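Local atomic coordinates of DNA processing protein DprA (Streptococcus pneumoniae, PDB entry 3UQZ), a protein that binds single-stranded DNA cooperatively, protects it from nucleases and helps load the RecA recombinase onto it during natural transformation. Residues A222-R227 and D257-L262; G218-E223 and D243-P248; G113-S118 and L142-D147; K108-G113 and G214-V219. All blocks are in the same frame, centred on the assembly; numbering follows the deposited sequence.

How the contacts relate
Contacts 2 and 4 are buried and lie among the parallel strands of one mixed sheet, where strand 218-222 is held between strands 243-246 and 108-113. Contacts 1 and 3 are only partly buried. They form beyond the C-terminal ends of these strands, where the chain turns into loops and helix starts. Contacts 1 and 2 share A222 and E223, contacts 2 and 4 share G218 and V219, and contacts 3 and 4 share G113. The chemistry follows the place. Backbone bonds and aliphatic side chains dominate in the sheet, whereas a thiol acceptor, a sulfate and helix-start N-H groups appear at its rim. E223 joins contact 1 to contact 3 through S118.

Contact 1: residues A222-R227 and D257-L262; sequences AEAKMR and DGCHHL
The carbonyl O of A224 accepts a hydrogen bond from the backbone N of G258, at 2.8 Å. The donor lies above the carbonyl plane, 36° out of it, so the bond misses the lone-pair direction. G258 stands in the first turn of helix 257-264, where the backbone N-H groups have no carbonyl of their own helix to bind. A224 supplies one from the loop. Its own N donates to the thiol of the next residue, C259, with A224 N to C259 SG at 3.5 Å and a nearly straight 166° at the hydrogen. The first torsion of C259 (chi1 -62°) sets SG anti to the carbonyl carbon and turns it to the loop, where it also packs on A224 CB at 3.9 Å.

Farther along, selenomethionine M226 crosses D257 and H261 at about right angles. M226 CG rests on D257 CB at 3.6 Å. The chain bends at chi2, and M226 CE reaches H261 CB at 3.6 Å. The selenium lies obliquely to the H261 ring. A water accepts from M226 N at 2.8 Å and donates weakly to D257 OD2. L262, one turn on, packs against helix 229-239. A loop leaving a parallel strand thus meets the N-terminal turn of the helix that follows the neighbouring strand, as is characteristic of the C-terminal rim of a Rossmann-like sheet.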
loop_
_atom_site.group_PDB
_atom_site.type_symbol
_atom_site.label_atom_id
_atom_site.label_comp_id
_atom_site.label_asym_id
_atom_site.label_seq_id
_atom_site.Cartn_x
_atom_site.Cartn_y
_atom_site.Cartn_z
ATOM N N ALA A 222 -7.876 -9.255 1.825
ATOM C CA ALA A 222 -8.696 -8.181 2.349
ATOM C C ALA A 222 -8.877 -8.416 3.822
ATOM O O ALA A 222 -9.257 -9.513 4.241
ATOM C CB ALA A 222 -10.042 -8.153 1.664
ATOM N N GLU A 223 -8.579 -7.386 4.610
ATOM C CA GLU A 223 -8.693 -7.394 6.061
ATOM C C GLU A 223 -7.937 -8.542 6.719
ATOM O O GLU A 223 -8.512 -9.307 7.482
ATOM C CB GLU A 223 -10.162 -7.270 6.534
ATOM C CG GLU A 223 -10.823 -5.966 6.108
ATOM C CD GLU A 223 -11.919 -5.429 7.005
ATOM O OE1 GLU A 223 -12.484 -6.211 7.806
ATOM O OE2 GLU A 223 -12.245 -4.227 6.872
ATOM N N ALA A 224 -6.645 -8.651 6.423
ATOM C CA ALA A 224 -5.782 -9.644 7.042
ATOM C C ALA A 224 -5.099 -8.952 8.218
ATOM O O ALA A 224 -4.542 -7.865 8.059
ATOM C CB ALA A 224 -4.756 -10.159 6.041
ATOM N N LYS A 225 -5.273 -9.511 9.417
ATOM C CA LYS A 225 -4.677 -8.986 10.643
ATOM C C LYS A 225 -3.248 -9.493 10.728
ATOM O O LYS A 225 -2.863 -10.374 9.958
ATOM C CB LYS A 225 -5.457 -9.464 11.875
ATOM C CG LYS A 225 -6.776 -8.757 12.067
ATOM C CD LYS A 225 -7.630 -9.502 13.038
ATOM C CE LYS A 225 -9.076 -9.182 12.792
ATOM N NZ LYS A 225 -9.929 -9.627 13.922
HETATM N N MSE A 226 -2.450 -8.940 11.645
HETATM C CA MSE A 226 -1.098 -9.440 11.848
HETATM C C MSE A 226 -1.239 -10.808 12.505
HETATM O O MSE A 226 -2.212 -11.046 13.223
HETATM C CB MSE A 226 -0.292 -8.498 12.741
HETATM C CG MSE A 226 0.153 -7.241 12.031
HETATM SE SE MSE A 226 1.318 -7.529 10.486
HETATM C CE MSE A 226 1.913 -5.678 10.307
ATOM N N ARG A 227 -0.305 -11.718 12.211
ATOM C CA ARG A 227 -0.268 -13.093 12.723
ATOM C C ARG A 227 -1.596 -13.878 12.545
ATOM O O ARG A 227 -1.937 -14.732 13.361
ATOM C CB ARG A 227 0.375 -13.175 14.143
ATOM C CG ARG A 227 -0.419 -12.548 15.297
ATOM C CD ARG A 227 0.455 -12.005 16.417
ATOM N NE ARG A 227 1.105 -10.729 16.082
ATOM C CZ ARG A 227 0.538 -9.528 16.210
ATOM N NH1 ARG A 227 -0.712 -9.412 16.640
ATOM N NH2 ARG A 227 1.222 -8.433 15.892
ATOM N N ASP A 257 -3.703 -4.561 8.764
ATOM C CA ASP A 257 -2.275 -4.541 9.085
ATOM C C ASP A 257 -1.461 -5.547 8.292
ATOM O O ASP A 257 -0.341 -5.243 7.891
ATOM C CB ASP A 257 -2.036 -4.723 10.600
ATOM C CG ASP A 257 -2.433 -3.566 11.519
ATOM O OD1 ASP A 257 -3.010 -2.567 11.018
ATOM O OD2 ASP A 257 -2.194 -3.675 12.748
ATOM N N GLY A 258 -2.027 -6.731 8.084
ATOM C CA GLY A 258 -1.395 -7.816 7.341
ATOM C C GLY A 258 -1.283 -7.512 5.864
ATOM O O GLY A 258 -0.260 -7.815 5.252
ATOM N N CYS A 259 -2.338 -6.884 5.289
ATOM C CA CYS A 259 -2.406 -6.430 3.896
ATOM C C CYS A 259 -1.318 -5.401 3.663
ATOM O O CYS A 259 -0.619 -5.466 2.655
ATOM C CB CYS A 259 -3.775 -5.831 3.581
ATOM S SG CYS A 259 -5.162 -6.979 3.750
ATOM N N HIS A 260 -1.194 -4.442 4.599
ATOM C CA HIS A 260 -0.226 -3.353 4.562
ATOM C C HIS A 260 1.192 -3.879 4.644
ATOM O O HIS A 260 2.042 -3.426 3.879
ATOM C CB HIS A 260 -0.528 -2.319 5.657
ATOM C CG HIS A 260 -1.837 -1.609 5.477
ATOM N ND1 HIS A 260 -2.439 -0.951 6.529
ATOM C CD2 HIS A 260 -2.620 -1.483 4.377
ATOM C CE1 HIS A 260 -3.560 -0.443 6.041
ATOM N NE2 HIS A 260 -3.714 -0.743 4.752
ATOM N N HIS A 261 1.435 -4.869 5.525
ATOM C CA HIS A 261 2.735 -5.521 5.690
ATOM C C HIS A 261 3.120 -6.232 4.380
ATOM O O HIS A 261 4.264 -6.108 3.942
ATOM C CB HIS A 261 2.695 -6.506 6.871
ATOM C CG HIS A 261 3.921 -7.354 7.004
ATOM N ND1 HIS A 261 5.091 -6.859 7.568
ATOM C CD2 HIS A 261 4.124 -8.643 6.643
ATOM C CE1 HIS A 261 5.962 -7.856 7.526
ATOM N NE2 HIS A 261 5.426 -8.953 6.986
ATOM N N LEU A 262 2.148 -6.935 3.743
ATOM C CA LEU A 262 2.343 -7.657 2.485
ATOM C C LEU A 262 2.739 -6.716 1.345
ATOM O O LEU A 262 3.664 -7.037 0.595
ATOM C CB LEU A 262 1.095 -8.484 2.106
ATOM C CG LEU A 262 0.900 -9.822 2.841
ATOM C CD1 LEU A 262 -0.559 -10.222 2.857
ATOM C CD2 LEU A 262 1.762 -10.917 2.251
HETATM O O HOH W 1 -3.356 -6.761 13.098
#

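Contact 2: residues G218-E223 and D243-P248; sequences GVIVAE and DVFAIP
I247 reaches back over the end of strand 218-222. Its CB lies 3.5 Å from V221 O, and CG1 stays close to the same oxygen. The chain then runs out so that I247 CD1 meets A222 CB at 3.8 Å and I220 CG2 at the same distance. The first torsion (chi1 -60°) places CG1 beside the backbone N, which keeps the branch over V221. The N of I247 donates to V221 O at 2.9 Å, so one residue offers that carbonyl both a polar and an apolar neighbour.

This bond is the last of four in a parallel ladder. D243 O accepts from V219 N, V219 O from F245 N, and F245 O from V221 N. The bond from F245 N to V219 O is the straightest, 174° at the hydrogen. The short strands run 20° from parallel. Beyond them, a water accepts from E223 N and donates to I247 O, bridging the two segments where they part.

Side chains alternate. On one face, I220 CG1 packs on F245 CB at 4.0 Å, and the F245 ring extends back until its CE2 comes 3.9 Å from G218 CA. On the other, V221 CG2 touches V244 CG2 at 3.7 Å and also nears A246 CB.

The pair brackets helix 229-239 as a beta-alpha-beta unit. That helix packs on V219, V221 and V244, while helix 257-264 covers A246. Strand 108-113 pairs with the other edge of strand 218-222, and I251 of the second subunit packs on I247.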
loop_
_atom_site.group_PDB
_atom_site.type_symbol
_atom_site.label_atom_id
_atom_site.label_comp_id
_atom_site.label_asym_id
_atom_site.label_seq_id
_atom_site.Cartn_x
_atom_site.Cartn_y
_atom_site.Cartn_z
ATOM N N GLY A 218 -2.945 -16.342 -8.541
ATOM C CA GLY A 218 -2.973 -15.161 -7.689
ATOM C C GLY A 218 -3.905 -15.292 -6.502
ATOM O O GLY A 218 -4.902 -16.020 -6.563
ATOM N N VAL A 219 -3.586 -14.570 -5.411
ATOM C CA VAL A 219 -4.379 -14.542 -4.173
ATOM C C VAL A 219 -4.760 -13.096 -3.856
ATOM O O VAL A 219 -3.892 -12.238 -3.801
ATOM C CB VAL A 219 -3.656 -15.214 -2.961
ATOM C CG1 VAL A 219 -4.552 -15.255 -1.728
ATOM C CG2 VAL A 219 -3.165 -16.617 -3.298
ATOM N N ILE A 220 -6.055 -12.836 -3.626
ATOM C CA ILE A 220 -6.587 -11.531 -3.239
ATOM C C ILE A 220 -6.797 -11.530 -1.722
ATOM O O ILE A 220 -7.505 -12.395 -1.201
ATOM C CB ILE A 220 -7.876 -11.155 -4.028
ATOM C CG1 ILE A 220 -7.584 -10.938 -5.530
ATOM C CG2 ILE A 220 -8.576 -9.922 -3.413
ATOM C CD1 ILE A 220 -8.843 -10.898 -6.431
ATOM N N VAL A 221 -6.151 -10.568 -1.017
ATOM C CA VAL A 221 -6.272 -10.381 0.438
ATOM C C VAL A 221 -7.091 -9.154 0.760
ATOM O O VAL A 221 -6.960 -8.123 0.102
ATOM C CB VAL A 221 -4.954 -10.309 1.236
ATOM C CG1 VAL A 221 -4.955 -11.297 2.394
ATOM C CG2 VAL A 221 -3.717 -10.419 0.357
ATOM N N ALA A 222 -7.876 -9.255 1.825
ATOM C CA ALA A 222 -8.696 -8.181 2.349
ATOM C C ALA A 222 -8.877 -8.416 3.822
ATOM O O ALA A 222 -9.257 -9.513 4.241
ATOM C CB ALA A 222 -10.042 -8.153 1.664
ATOM N N GLU A 223 -8.579 -7.386 4.610
ATOM C CA GLU A 223 -8.693 -7.394 6.061
ATOM C C GLU A 223 -7.937 -8.542 6.719
ATOM O O GLU A 223 -8.512 -9.307 7.482
ATOM C CB GLU A 223 -10.162 -7.270 6.534
ATOM C CG GLU A 223 -10.823 -5.966 6.108
ATOM C CD GLU A 223 -11.919 -5.429 7.005
ATOM O OE1 GLU A 223 -12.484 -6.211 7.806
ATOM O OE2 GLU A 223 -12.245 -4.227 6.872
ATOM N N ASP A 243 1.244 -14.552 -7.222
ATOM C CA ASP A 243 1.004 -13.128 -7.031
ATOM C C ASP A 243 0.021 -12.918 -5.904
ATOM O O ASP A 243 -0.968 -13.654 -5.796
ATOM C CB ASP A 243 0.432 -12.482 -8.301
ATOM C CG ASP A 243 1.366 -12.365 -9.487
ATOM O OD1 ASP A 243 2.585 -12.131 -9.270
ATOM O OD2 ASP A 243 0.870 -12.421 -10.637
ATOM N N VAL A 244 0.288 -11.906 -5.061
ATOM C CA VAL A 244 -0.616 -11.523 -3.988
ATOM C C VAL A 244 -1.097 -10.097 -4.194
ATOM O O VAL A 244 -0.287 -9.196 -4.413
ATOM C CB VAL A 244 -0.293 -11.995 -2.533
ATOM C CG1 VAL A 244 1.087 -12.625 -2.407
ATOM C CG2 VAL A 244 -0.514 -10.915 -1.489
ATOM N N PHE A 245 -2.426 -9.934 -4.265
ATOM C CA PHE A 245 -3.105 -8.670 -4.508
ATOM C C PHE A 245 -3.770 -8.238 -3.225
ATOM O O PHE A 245 -4.760 -8.845 -2.815
ATOM C CB PHE A 245 -4.136 -8.823 -5.647
ATOM C CG PHE A 245 -3.588 -9.425 -6.916
ATOM C CD1 PHE A 245 -2.799 -8.673 -7.778
ATOM C CD2 PHE A 245 -3.861 -10.748 -7.252
ATOM C CE1 PHE A 245 -2.284 -9.236 -8.951
ATOM C CE2 PHE A 245 -3.338 -11.314 -8.425
ATOM C CZ PHE A 245 -2.551 -10.552 -9.263
ATOM N N ALA A 246 -3.205 -7.218 -2.557
ATOM C CA ALA A 246 -3.736 -6.759 -1.279
ATOM C C ALA A 246 -4.603 -5.516 -1.382
ATOM O O ALA A 246 -4.226 -4.547 -2.044
ATOM C CB ALA A 246 -2.611 -6.562 -0.285
ATOM N N ILE A 247 -5.788 -5.563 -0.744
ATOM C CA ILE A 247 -6.731 -4.447 -0.680
ATOM C C ILE A 247 -6.378 -3.622 0.571
ATOM O O ILE A 247 -6.391 -4.181 1.677
ATOM C CB ILE A 247 -8.218 -4.924 -0.673
ATOM C CG1 ILE A 247 -8.567 -5.726 -1.956
ATOM C CG2 ILE A 247 -9.177 -3.730 -0.486
ATOM C CD1 ILE A 247 -9.802 -6.634 -1.837
ATOM N N PRO A 248 -6.041 -2.314 0.427
ATOM C CA PRO A 248 -5.694 -1.517 1.618
ATOM C C PRO A 248 -6.914 -1.081 2.425
ATOM O O PRO A 248 -8.052 -1.214 1.976
ATOM C CB PRO A 248 -4.945 -0.313 1.035
ATOM C CG PRO A 248 -5.517 -0.144 -0.333
ATOM C CD PRO A 248 -5.958 -1.503 -0.809
HETATM O O HOH W 2 -8.277 -4.640 3.640
#

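Contact 3: residues G113-S118 and L142-D147; sequences GSRACS and LAKGID. With SO4 (sulfate ion), chain D.
S114 O and I146 N make the one direct hydrogen bond between the loop 113-118 and the segment 142-147. It is 3.1 Å long and almost straight, 175° at the hydrogen, and it runs into the first turn of helix 146-157, just past the N-cap residue G145. Water adds a second polar link. One molecule accepts from D147 N and lies within donating distance of G113 O and K144 O, at 3.1 and 2.8 Å.

Apolar contacts centre on I146. Its CB sits 3.7 Å from G113 CA, where no side chain intervenes. Its CD1 reaches C117 CB at 3.7 Å. C117 SG, turned back between its own N and carbonyl carbon (chi1 73°), lies against G145 CA.

R115 adds a packing contact and an anion contact. A143 CB lies over one face of the guanidinium, toward its rim, 3.8 Å above the plane. The sulfate bond comes from the backbone: R115 N donates to sulfate O4 at 2.9 Å. The anion probably comes from the crystallisation liquor.

The loop follows strand 108-113 and leads into helix 119-130. S118 caps that helix through G121 N and also bonds E223, beyond strand 218-222.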
loop_
_atom_site.group_PDB
_atom_site.type_symbol
_atom_site.label_atom_id
_atom_site.label_comp_id
_atom_site.label_asym_id
_atom_site.label_seq_id
_atom_site.Cartn_x
_atom_site.Cartn_y
_atom_site.Cartn_z
ATOM N N GLY A 113 -9.175 -13.743 3.759
ATOM C CA GLY A 113 -9.329 -12.658 4.717
ATOM C C GLY A 113 -9.995 -13.017 6.024
ATOM O O GLY A 113 -10.382 -14.162 6.250
ATOM N N SER A 114 -10.152 -12.005 6.877
ATOM C CA SER A 114 -10.708 -12.065 8.231
ATOM C C SER A 114 -12.013 -12.827 8.349
ATOM O O SER A 114 -12.937 -12.596 7.568
ATOM C CB SER A 114 -10.884 -10.656 8.792
ATOM O OG SER A 114 -10.957 -10.647 10.208
ATOM N N ARG A 115 -12.082 -13.726 9.345
ATOM C CA ARG A 115 -13.265 -14.518 9.701
ATOM C C ARG A 115 -14.291 -13.541 10.322
ATOM O O ARG A 115 -15.486 -13.664 10.077
ATOM C CB ARG A 115 -12.900 -15.648 10.701
ATOM C CG ARG A 115 -12.933 -17.080 10.154
ATOM C CD ARG A 115 -11.618 -17.571 9.506
ATOM N NE ARG A 115 -11.531 -19.042 9.489
ATOM C CZ ARG A 115 -10.793 -19.787 8.658
ATOM N NH1 ARG A 115 -10.049 -19.221 7.719
ATOM N NH2 ARG A 115 -10.804 -21.102 8.760
ATOM N N ALA A 116 -13.801 -12.539 11.081
ATOM C CA ALA A 116 -14.588 -11.488 11.733
ATOM C C ALA A 116 -14.263 -10.142 11.068
ATOM O O ALA A 116 -13.682 -9.241 11.681
ATOM C CB ALA A 116 -14.269 -11.445 13.226
ATOM N N CYS A 117 -14.599 -10.025 9.790
ATOM C CA CYS A 117 -14.331 -8.811 9.036
ATOM C C CYS A 117 -15.378 -7.731 9.339
ATOM O O CYS A 117 -16.397 -8.004 9.976
ATOM C CB CYS A 117 -14.271 -9.127 7.543
ATOM S SG CYS A 117 -15.884 -9.476 6.800
ATOM N N SER A 118 -15.137 -6.519 8.829
ATOM C CA SER A 118 -16.026 -5.366 8.938
ATOM C C SER A 118 -16.925 -5.300 7.697
ATOM O O SER A 118 -16.623 -5.935 6.679
ATOM C CB SER A 118 -15.200 -4.086 9.053
ATOM O OG SER A 118 -14.630 -3.715 7.809
ATOM N N LEU A 142 -15.124 -20.999 2.177
ATOM C CA LEU A 142 -16.454 -21.032 2.817
ATOM C C LEU A 142 -16.513 -20.576 4.292
ATOM O O LEU A 142 -17.541 -20.759 4.943
ATOM C CB LEU A 142 -17.079 -22.430 2.633
ATOM C CG LEU A 142 -18.507 -22.571 2.142
ATOM C CD1 LEU A 142 -18.989 -21.374 1.339
ATOM C CD2 LEU A 142 -18.628 -23.812 1.324
ATOM N N ALA A 143 -15.433 -19.962 4.808
ATOM C CA ALA A 143 -15.369 -19.437 6.174
ATOM C C ALA A 143 -16.269 -18.203 6.286
ATOM O O ALA A 143 -16.598 -17.572 5.267
ATOM C CB ALA A 143 -13.942 -19.044 6.509
ATOM N N LYS A 144 -16.656 -17.844 7.522
ATOM C CA LYS A 144 -17.458 -16.643 7.704
ATOM C C LYS A 144 -16.585 -15.413 7.452
ATOM O O LYS A 144 -15.361 -15.504 7.534
ATOM C CB LYS A 144 -18.173 -16.615 9.072
ATOM C CG LYS A 144 -17.298 -16.515 10.313
ATOM C CD LYS A 144 -18.166 -16.596 11.571
ATOM C CE LYS A 144 -17.359 -16.609 12.852
ATOM N NZ LYS A 144 -18.202 -16.919 14.042
ATOM N N GLY A 145 -17.205 -14.319 7.045
ATOM C CA GLY A 145 -16.475 -13.091 6.782
ATOM C C GLY A 145 -16.125 -12.898 5.330
ATOM O O GLY A 145 -17.006 -12.977 4.474
ATOM N N ILE A 146 -14.830 -12.634 5.053
ATOM C CA ILE A 146 -14.292 -12.384 3.705
ATOM C C ILE A 146 -14.586 -13.514 2.711
ATOM O O ILE A 146 -15.016 -13.228 1.591
ATOM C CB ILE A 146 -12.787 -11.971 3.733
ATOM C CG1 ILE A 146 -12.539 -10.673 4.565
ATOM C CG2 ILE A 146 -12.161 -11.884 2.319
ATOM C CD1 ILE A 146 -13.110 -9.332 3.997
ATOM N N ASP A 147 -14.374 -14.779 3.125
ATOM C CA ASP A 147 -14.616 -15.949 2.289
ATOM C C ASP A 147 -16.070 -15.984 1.812
ATOM O O ASP A 147 -16.303 -16.102 0.608
ATOM C CB ASP A 147 -14.236 -17.253 3.019
ATOM C CG ASP A 147 -12.751 -17.533 3.217
ATOM O OD1 ASP A 147 -11.968 -16.572 3.288
ATOM O OD2 ASP A 147 -12.387 -18.713 3.364
HETATM S S SO4 D . -8.292 -15.207 10.235
HETATM O O1 SO4 D . -8.325 -16.610 9.838
HETATM O O2 SO4 D . -7.449 -15.060 11.438
HETATM O O3 SO4 D . -7.739 -14.412 9.139
HETATM O O4 SO4 D . -9.640 -14.746 10.535
HETATM O O HOH W 3 -13.101 -15.580 5.818
#

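Contact 4: residues K108-G113 and G214-V219; sequences KVAVVG and GLCRGV
K108 and C216 meet through their first torsions. K108 has CG anti to its carbonyl carbon (chi1 -61°), and its CB lies 3.9 Å from C216 SG. C216 has a chi1 of -32°, which carries the sulfur across the face of the strand that bears K108 and A110, 3.8 Å from A110 CB. Farther out, the lysine chain bends at chi3 and again at chi4. The bends lay K108 CE against L215 O at 3.3 Å. The ammonium is held mainly by the carbonyls of F106 and L104. A water that donates to L215 O at 3.3 Å also takes a weak bond from K108 NZ.

Two residues later the segments pair as strands. A110 N donates to G218 O at 2.9 Å, in the carbonyl plane and nearly straight (169°). V219 CA makes a CH...O contact with A110 O.

Strand 108-113 has strand 137-140 on its other edge. The chain moves outward from 108-113 in one direction through 137-140, then returns to its opposite side at 218-222. This is the central switch of strand order in a Rossmann fold.

The aliphatic side chains settle on both sides of the pair. V109 CG2 leans over G218 O at 3.5 Å. On the side facing helix 229-239, V219 spreads its two methyls. CG2 lies 3.9 Å from A110 CB, and CG1 meets V112 CG2 at 3.7 Å, the two valines crossing at a slant. C234 of that helix packs on both V112 and V219. R217 turns away from the strand to a salt bridge with D84.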
loop_
_atom_site.group_PDB
_atom_site.type_symbol
_atom_site.label_atom_id
_atom_site.label_comp_id
_atom_site.label_asym_id
_atom_site.label_seq_id
_atom_site.Cartn_x
_atom_site.Cartn_y
_atom_site.Cartn_z
ATOM N N LYS A 108 -8.403 -19.257 -12.385
ATOM C CA LYS A 108 -8.842 -19.121 -10.995
ATOM C C LYS A 108 -8.046 -18.088 -10.192
ATOM O O LYS A 108 -6.840 -17.929 -10.399
ATOM C CB LYS A 108 -8.754 -20.487 -10.286
ATOM C CG LYS A 108 -9.624 -21.576 -10.899
ATOM C CD LYS A 108 -9.260 -22.977 -10.421
ATOM C CE LYS A 108 -8.045 -23.579 -11.090
ATOM N NZ LYS A 108 -8.245 -23.881 -12.527
ATOM N N VAL A 109 -8.730 -17.414 -9.248
ATOM C CA VAL A 109 -8.136 -16.453 -8.324
ATOM C C VAL A 109 -8.615 -16.780 -6.912
ATOM O O VAL A 109 -9.798 -17.060 -6.702
ATOM C CB VAL A 109 -8.323 -14.949 -8.732
ATOM C CG1 VAL A 109 -9.771 -14.464 -8.571
ATOM C CG2 VAL A 109 -7.354 -14.037 -7.981
ATOM N N ALA A 110 -7.677 -16.809 -5.959
ATOM C CA ALA A 110 -8.004 -17.061 -4.564
ATOM C C ALA A 110 -8.397 -15.735 -3.866
ATOM O O ALA A 110 -7.957 -14.664 -4.279
ATOM C CB ALA A 110 -6.823 -17.695 -3.860
ATOM N N VAL A 111 -9.284 -15.814 -2.866
ATOM C CA VAL A 111 -9.743 -14.672 -2.071
ATOM C C VAL A 111 -9.720 -15.105 -0.606
ATOM O O VAL A 111 -10.401 -16.062 -0.225
ATOM C CB VAL A 111 -11.117 -14.070 -2.491
ATOM C CG1 VAL A 111 -11.421 -12.805 -1.689
ATOM C CG2 VAL A 111 -11.172 -13.768 -3.985
ATOM N N VAL A 112 -8.874 -14.445 0.193
ATOM C CA VAL A 112 -8.697 -14.773 1.617
ATOM C C VAL A 112 -8.851 -13.531 2.490
ATOM O O VAL A 112 -8.669 -12.413 2.008
ATOM C CB VAL A 112 -7.388 -15.583 1.937
ATOM C CG1 VAL A 112 -7.375 -16.934 1.240
ATOM C CG2 VAL A 112 -6.126 -14.806 1.611
ATOM N N GLY A 113 -9.175 -13.743 3.759
ATOM C CA GLY A 113 -9.329 -12.658 4.717
ATOM C C GLY A 113 -9.995 -13.017 6.024
ATOM O O GLY A 113 -10.382 -14.162 6.250
ATOM N N GLY A 214 -2.680 -22.972 -3.858
ATOM C CA GLY A 214 -2.111 -23.861 -4.872
ATOM C C GLY A 214 -2.881 -23.977 -6.174
ATOM O O GLY A 214 -2.284 -24.098 -7.246
ATOM N N LEU A 215 -4.215 -23.934 -6.085
ATOM C CA LEU A 215 -5.136 -24.000 -7.215
ATOM C C LEU A 215 -5.016 -22.778 -8.148
ATOM O O LEU A 215 -5.300 -22.896 -9.334
ATOM C CB LEU A 215 -6.562 -24.040 -6.642
ATOM C CG LEU A 215 -7.554 -25.149 -7.030
ATOM C CD1 LEU A 215 -6.886 -26.412 -7.521
ATOM C CD2 LEU A 215 -8.486 -25.453 -5.871
ATOM N N CYS A 216 -4.619 -21.609 -7.611
ATOM C CA CYS A 216 -4.608 -20.323 -8.321
ATOM C C CYS A 216 -3.252 -19.687 -8.620
ATOM O O CYS A 216 -2.264 -19.948 -7.935
ATOM C CB CYS A 216 -5.531 -19.338 -7.608
ATOM S SG CYS A 216 -6.956 -20.114 -6.810
ATOM N N ARG A 217 -3.236 -18.796 -9.632
ATOM C CA ARG A 217 -2.049 -18.040 -10.063
ATOM C C ARG A 217 -1.885 -16.732 -9.258
ATOM O O ARG A 217 -0.812 -16.121 -9.292
ATOM C CB ARG A 217 -2.100 -17.746 -11.574
ATOM C CG ARG A 217 -2.249 -18.983 -12.459
ATOM C CD ARG A 217 -0.918 -19.591 -12.841
ATOM N NE ARG A 217 -0.635 -19.414 -14.267
ATOM C CZ ARG A 217 -0.982 -20.272 -15.225
ATOM N NH1 ARG A 217 -1.650 -21.379 -14.927
ATOM N NH2 ARG A 217 -0.665 -20.025 -16.490
ATOM N N GLY A 218 -2.945 -16.342 -8.541
ATOM C CA GLY A 218 -2.973 -15.161 -7.689
ATOM C C GLY A 218 -3.905 -15.292 -6.502
ATOM O O GLY A 218 -4.902 -16.020 -6.563
ATOM N N VAL A 219 -3.586 -14.570 -5.411
ATOM C CA VAL A 219 -4.379 -14.542 -4.173
ATOM C C VAL A 219 -4.760 -13.096 -3.856
ATOM O O VAL A 219 -3.892 -12.238 -3.801
ATOM C CB VAL A 219 -3.656 -15.214 -2.961
ATOM C CG1 VAL A 219 -4.552 -15.255 -1.728
ATOM C CG2 VAL A 219 -3.165 -16.617 -3.298
HETATM O O HOH W 4 -5.363 -24.883 -11.961
#